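Local coordinates for protein argininosuccinate lyase (Chelativorans sp., PDB 6RX8) that probably catalyses the cleavage of argininosuccinate into fumarate and L-arginine, the last step of arginine biosynthesis, at residues Q45-H50 with I108-N113; D151-V156 with D435-V440. The protein carries 2 engineered substitutions. All blocks are in the same frame, centred on the assembly; numbering follows the deposited sequence.

Contact 1: residues Q45-H50 with I108-N113. With FUM (fumaric acid), chain B; FUM (fumaric acid), chain C.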
loop_
_atom_site.group_PDB
_atom_site.type_symbol
_atom_site.label_atom_id
_atom_site.label_comp_id
_atom_site.label_asym_id
_atom_site.label_seq_id
_atom_site.Cartn_x
_atom_site.Cartn_y
_atom_site.Cartn_z
ATOM N N GLN A 45 -33.801 6.963 6.079
ATOM C CA GLN A 45 -34.032 8.390 5.889
ATOM C C GLN A 45 -34.186 8.718 4.410
ATOM O O GLN A 45 -35.047 9.520 4.033
ATOM C CB GLN A 45 -32.895 9.193 6.513
ATOM C CG GLN A 45 -32.879 9.113 8.016
ATOM C CD GLN A 45 -34.142 9.690 8.621
ATOM O OE1 GLN A 45 -34.340 10.904 8.615
ATOM N NE2 GLN A 45 -35.024 8.815 9.113
ATOM N N ILE A 46 -33.372 8.092 3.554
ATOM C CA ILE A 46 -33.458 8.348 2.120
ATOM C C ILE A 46 -34.821 7.927 1.574
ATOM O O ILE A 46 -35.434 8.649 0.777
ATOM C CB ILE A 46 -32.301 7.643 1.385
ATOM C CG1 ILE A 46 -30.969 8.341 1.700
ATOM C CG2 ILE A 46 -32.574 7.610 -0.110
ATOM C CD1 ILE A 46 -29.751 7.538 1.288
ATOM N N HIS A 47 -35.307 6.745 1.966
ATOM C CA HIS A 47 -36.648 6.337 1.561
ATOM C C HIS A 47 -37.666 7.424 1.878
ATOM O O HIS A 47 -38.497 7.784 1.039
ATOM C CB HIS A 47 -37.038 5.037 2.259
ATOM C CG HIS A 47 -36.116 3.904 1.964
ATOM N ND1 HIS A 47 -35.470 3.775 0.754
ATOM C CD2 HIS A 47 -35.717 2.855 2.719
ATOM C CE1 HIS A 47 -34.715 2.693 0.774
ATOM N NE2 HIS A 47 -34.845 2.116 1.956
ATOM N N ARG A 48 -37.608 7.972 3.091
ATOM C CA ARG A 48 -38.574 8.997 3.468
ATOM C C ARG A 48 -38.381 10.259 2.636
ATOM O O ARG A 48 -39.344 10.809 2.094
ATOM C CB ARG A 48 -38.459 9.289 4.963
ATOM C CG ARG A 48 -38.843 8.107 5.850
ATOM C CD ARG A 48 -38.537 8.388 7.321
ATOM N NE ARG A 48 -39.180 7.400 8.185
ATOM C CZ ARG A 48 -38.737 6.155 8.354
ATOM N NH1 ARG A 48 -37.647 5.746 7.722
ATOM N NH2 ARG A 48 -39.385 5.317 9.152
ATOM N N ALA A 49 -37.136 10.720 2.502
ATOM C CA ALA A 49 -36.882 11.932 1.729
ATOM C C ALA A 49 -37.275 11.741 0.274
ATOM O O ALA A 49 -37.908 12.611 -0.335
ATOM C CB ALA A 49 -35.409 12.325 1.824
ATOM N N HIS A 50 -36.906 10.604 -0.301
ATOM C CA HIS A 50 -37.293 10.311 -1.670
ATOM C C HIS A 50 -38.809 10.309 -1.830
ATOM O O HIS A 50 -39.350 10.924 -2.757
ATOM C CB HIS A 50 -36.701 8.967 -2.072
ATOM C CG HIS A 50 -36.919 8.641 -3.503
ATOM N ND1 HIS A 50 -36.319 9.352 -4.518
ATOM C CD2 HIS A 50 -37.695 7.706 -4.097
ATOM C CE1 HIS A 50 -36.703 8.855 -5.679
ATOM N NE2 HIS A 50 -37.542 7.861 -5.451
ATOM N N ILE A 108 -39.544 4.490 -7.589
ATOM C CA ILE A 108 -39.719 5.201 -8.846
ATOM C C ILE A 108 -38.594 6.212 -9.005
ATOM O O ILE A 108 -38.318 7.010 -8.099
ATOM C CB ILE A 108 -41.102 5.874 -8.887
ATOM C CG1 ILE A 108 -42.207 4.822 -9.058
ATOM C CG2 ILE A 108 -41.166 6.943 -9.994
ATOM C CD1 ILE A 108 -43.608 5.350 -8.746
ATOM N N GLY A 109 -37.934 6.180 -10.161
ATOM C CA GLY A 109 -36.886 7.140 -10.436
ATOM C C GLY A 109 -35.620 6.909 -9.654
ATOM O O GLY A 109 -34.765 7.796 -9.589
ATOM N N ARG A 110 -35.460 5.727 -9.070
ATOM C CA ARG A 110 -34.369 5.486 -8.146
ATOM C C ARG A 110 -33.720 4.145 -8.438
ATOM O O ARG A 110 -34.300 3.258 -9.064
ATOM C CB ARG A 110 -34.864 5.529 -6.695
ATOM C CG ARG A 110 -33.765 5.559 -5.649
ATOM C CD ARG A 110 -34.376 5.682 -4.249
ATOM N NE ARG A 110 -35.152 4.504 -3.871
ATOM C CZ ARG A 110 -35.669 4.316 -2.663
ATOM N NH1 ARG A 110 -35.502 5.236 -1.721
ATOM N NH2 ARG A 110 -36.347 3.210 -2.397
ATOM N N SER A 111 -32.496 4.014 -7.953
ATOM C CA SER A 111 -31.701 2.813 -8.108
ATOM C C SER A 111 -31.129 2.426 -6.755
ATOM O O SER A 111 -31.074 3.236 -5.827
ATOM C CB SER A 111 -30.568 3.049 -9.118
ATOM O OG SER A 111 -29.724 1.923 -9.238
ATOM N N ARG A 112 -30.665 1.185 -6.647
ATOM C CA ARG A 112 -29.761 0.882 -5.546
ATOM C C ARG A 112 -28.449 1.651 -5.666
ATOM O O ARG A 112 -27.767 1.872 -4.659
ATOM C CB ARG A 112 -29.477 -0.618 -5.481
ATOM C CG ARG A 112 -30.644 -1.413 -4.910
ATOM C CD ARG A 112 -30.303 -2.887 -4.726
ATOM N NE ARG A 112 -29.939 -3.510 -5.990
ATOM C CZ ARG A 112 -29.642 -4.796 -6.145
ATOM N NH1 ARG A 112 -29.675 -5.624 -5.109
ATOM N NH2 ARG A 112 -29.295 -5.249 -7.343
ATOM N N ASN A 113 -28.078 2.076 -6.872
ATOM C CA ASN A 113 -26.771 2.694 -7.047
ATOM C C ASN A 113 -26.737 4.087 -6.436
ATOM O O ASN A 113 -25.813 4.418 -5.683
ATOM C CB ASN A 113 -26.403 2.747 -8.527
ATOM C CG ASN A 113 -26.350 1.379 -9.156
ATOM O OD1 ASN A 113 -26.350 0.361 -8.459
ATOM N ND2 ASN A 113 -26.300 1.340 -10.479
HETATM O OXT FUM B . -26.984 -3.022 -12.719
HETATM C C FUM B . -26.983 -2.101 -11.878
HETATM O O FUM B . -26.288 -1.065 -12.030
HETATM C C4 FUM B . -27.858 -2.286 -10.698
HETATM C C5 FUM B . -28.788 -1.370 -10.430
HETATM C C6 FUM B . -29.712 -1.495 -9.273
HETATM O O7 FUM B . -30.460 -0.536 -8.969
HETATM O O8 FUM B . -29.730 -2.568 -8.631
HETATM O OXT FUM C . -26.656 -3.491 -4.142
HETATM C C FUM C . -26.538 -3.875 -5.327
HETATM O O FUM C . -26.471 -3.083 -6.290
HETATM C C4 FUM C . -26.460 -5.308 -5.655
HETATM C C5 FUM C . -26.005 -6.187 -4.782
HETATM C C6 FUM C . -25.924 -7.617 -5.133
HETATM O O7 FUM C . -25.147 -8.251 -4.402
HETATM O O8 FUM C . -26.563 -8.148 -6.085
#
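R110 reaches between H50 and H47 of helix 35-56. Its CD sits over the centre of one face of the H50 ring, 3.9 Å from the ring centroid, a CH-pi contact. The guanidinium plane is turned only 20° from this ring. CG lies anti to the backbone N (chi1 -169°), and a bend at chi3 carries the group on to H47. There NH1 gives a hydrogen bond to H47 ND1, 2.9 Å away. NH1 lies in the H47 ring plane, while ND1 lies tilted from the guanidinium plane. At its own edge, H50 donates from NE2 to I108 O, at 2.9 Å. An alanine here has no ring, so I108 O would probably lose its donor and R110 CD its support. Next, S111 OG, at the N-cap of helix 112-147, lies 2.6 Å from O7 of the chain B fumarate. R112 N also bonds O7. R112 NE and NH2 both grip O8, and N113 ND2 bonds the far carboxylate. C4 of the chain C fumarate lies over one face of the R112 guanidinium. K286 and S281 of the second subunit and T158 of the third also bond the first fumarate. Such a three-subunit site is typical of the fumarase/aspartase superfamily.

Contact 2: residues D151-V156 with D435-V440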
loop_
_atom_site.group_PDB
_atom_site.type_symbol
_atom_site.label_atom_id
_atom_site.label_comp_id
_atom_site.label_asym_id
_atom_site.label_seq_id
_atom_site.Cartn_x
_atom_site.Cartn_y
_atom_site.Cartn_z
ATOM N N ASP A 151 7.294 26.920 30.402
ATOM C CA ASP A 151 8.561 26.984 31.115
ATOM C C ASP A 151 9.220 25.625 31.254
ATOM O O ASP A 151 10.258 25.515 31.914
ATOM C CB ASP A 151 8.370 27.579 32.513
ATOM C CG ASP A 151 8.047 29.038 32.473
ATOM O OD1 ASP A 151 8.304 29.673 31.431
ATOM O OD2 ASP A 151 7.536 29.547 33.486
ATOM N N THR A 152 8.639 24.592 30.649
ATOM C CA THR A 152 9.108 23.219 30.813
ATOM C C THR A 152 10.225 22.965 29.812
ATOM O O THR A 152 10.037 22.360 28.755
ATOM C CB THR A 152 7.947 22.250 30.639
ATOM O OG1 THR A 152 6.933 22.580 31.597
ATOM C CG2 THR A 152 8.397 20.830 30.841
ATOM N N VAL A 153 11.417 23.448 30.168
ATOM C CA VAL A 153 12.550 23.334 29.265
ATOM C C VAL A 153 12.860 21.860 29.048
ATOM O O VAL A 153 12.812 21.050 29.981
ATOM C CB VAL A 153 13.766 24.091 29.820
ATOM C CG1 VAL A 153 14.186 23.537 31.175
ATOM C CG2 VAL A 153 14.916 24.010 28.830
ATOM N N MET A 154 13.171 21.505 27.804
ATOM C CA MET A 154 13.512 20.137 27.444
ATOM C C MET A 154 14.175 20.169 26.076
ATOM O O MET A 154 14.077 21.157 25.347
ATOM C CB MET A 154 12.274 19.236 27.418
ATOM C CG MET A 154 11.342 19.540 26.262
ATOM S SD MET A 154 9.928 18.430 26.153
ATOM C CE MET A 154 9.439 18.682 24.450
ATOM N N VAL A 155 14.818 19.075 25.709
ATOM C CA VAL A 155 15.447 19.018 24.394
ATOM C C VAL A 155 14.423 18.580 23.357
ATOM O O VAL A 155 13.538 17.758 23.628
ATOM C CB VAL A 155 16.671 18.083 24.383
ATOM C CG1 VAL A 155 17.675 18.514 25.447
ATOM C CG2 VAL A 155 16.236 16.637 24.550
ATOM N N VAL A 156 14.548 19.152 22.164
ATOM C CA VAL A 156 13.941 18.617 20.955
ATOM C C VAL A 156 14.956 17.698 20.281
ATOM O O VAL A 156 16.180 17.884 20.389
ATOM C CB VAL A 156 13.477 19.751 20.013
ATOM C CG1 VAL A 156 14.668 20.485 19.405
ATOM C CG2 VAL A 156 12.544 19.190 18.924
ATOM N N ASP A 435 23.658 28.059 28.835
ATOM C CA ASP A 435 22.495 28.046 29.713
ATOM C C ASP A 435 21.293 27.638 28.875
ATOM O O ASP A 435 20.853 28.393 28.006
ATOM C CB ASP A 435 22.290 29.420 30.342
ATOM C CG ASP A 435 21.120 29.446 31.294
ATOM O OD1 ASP A 435 20.101 28.776 31.028
ATOM O OD2 ASP A 435 21.219 30.146 32.317
ATOM N N PRO A 436 20.734 26.448 29.114
ATOM C CA PRO A 436 19.654 25.973 28.231
ATOM C C PRO A 436 18.433 26.872 28.250
ATOM O O PRO A 436 17.760 27.000 27.218
ATOM C CB PRO A 436 19.347 24.568 28.775
ATOM C CG PRO A 436 19.736 24.637 30.215
ATOM C CD PRO A 436 20.942 25.546 30.264
ATOM N N TRP A 437 18.122 27.503 29.388
ATOM C CA TRP A 437 16.985 28.416 29.425
ATOM C C TRP A 437 17.249 29.634 28.552
ATOM O O TRP A 437 16.361 30.088 27.820
ATOM C CB TRP A 437 16.678 28.844 30.859
ATOM C CG TRP A 437 15.431 29.675 30.952
ATOM C CD1 TRP A 437 15.308 30.933 31.478
ATOM C CD2 TRP A 437 14.132 29.311 30.479
ATOM N NE1 TRP A 437 14.006 31.366 31.370
ATOM C CE2 TRP A 437 13.266 30.388 30.757
ATOM C CE3 TRP A 437 13.618 28.178 29.841
ATOM C CZ2 TRP A 437 11.915 30.359 30.430
ATOM C CZ3 TRP A 437 12.278 28.152 29.518
ATOM C CH2 TRP A 437 11.442 29.235 29.812
ATOM N N GLN A 438 18.475 30.165 28.595
ATOM C CA GLN A 438 18.828 31.264 27.705
ATOM C C GLN A 438 18.787 30.828 26.245
ATOM O O GLN A 438 18.484 31.644 25.367
ATOM C CB GLN A 438 20.209 31.815 28.058
ATOM C CG GLN A 438 20.288 32.445 29.445
ATOM C CD GLN A 438 19.235 33.526 29.674
ATOM O OE1 GLN A 438 19.024 34.398 28.829
ATOM N NE2 GLN A 438 18.565 33.468 30.823
ATOM N N ASN A 439 19.099 29.557 25.958
ATOM C CA ASN A 439 18.908 29.055 24.600
ATOM C C ASN A 439 17.455 29.222 24.175
ATOM O O ASN A 439 17.163 29.621 23.040
ATOM C CB ASN A 439 19.298 27.577 24.500
ATOM C CG ASN A 439 20.787 27.364 24.293
ATOM O OD1 ASN A 439 21.207 26.728 23.323
ATOM N ND2 ASN A 439 21.589 27.862 25.221
ATOM N N VAL A 440 16.528 28.899 25.076
ATOM C CA VAL A 440 15.112 29.029 24.768
ATOM C C VAL A 440 14.745 30.498 24.609
ATOM O O VAL A 440 14.136 30.892 23.608
ATOM C CB VAL A 440 14.271 28.330 25.854
ATOM C CG1 VAL A 440 12.815 28.658 25.704
ATOM C CG2 VAL A 440 14.472 26.814 25.785
#
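The W437 indole meets D151 and V153 along its six-membered ring, both approaching it obliquely. Here the β-hairpin of strands 153-158 and 161-167 packs on the N-terminal end of the short helix 436-442. D151 OD1 comes to 3.6 Å from CH2 of W437, and the carboxylate plane stands nearly upright to the indole, at 88°. V153 touches the same ring farther back, with its CB 4.1 Å from W437 CE3. A chi1 of -174° points the indole away from the W437 backbone N and swings it out beyond the helix to reach D151. The axes of 153-156 and 436-440 pass 9.0 Å apart, at 74°.

No hydrogen bond joins the two segments. V153 is the central apolar side chain. Its CG2 meets V440 CG2 at 4.2 Å, and CB of P436, one turn before V440, at the longer distance of 4.5 Å. The V153 side chain also touches R357 of helix 353-362. P451, at the start of helix 451-500, packs on D151, W437 and V440. The contact thus joins the hairpin after helix 112-147 to the C-terminal region. It holds no binding residue itself, but its strand runs on to T158, which binds fumarate.

The helix start is capped by D435. Its OD1 accepts from Q438 N at 3.2 Å and, weakly, from W437 N. Its carbonyl O takes two donors, N439 N and N439 ND2; the amide ND2, 2.9 Å from D435 O, comes from above the carbonyl plane.

After helix 20-31 the chain enters helix 35-56, then runs through helices 62-81 and 88-99. Contact 1 closes this mostly helical loop by bringing 108-113 back to 45-50. Helix 112-147 then carries the chain away to strand 153-158, where contact 2 opens. Its loop is far longer: 278 residues lie between its segments, and it closes only at helix 436-442. The two loops are in series and neither nest nor cross. Contact 1 ties the N-terminal helices to the start of helix 112-147. Contact 2 brings helix 436-442, just before the long helix 451-500, back to the hairpin. Their centres lie about 61 Å apart, on opposite sides of the chain's centre.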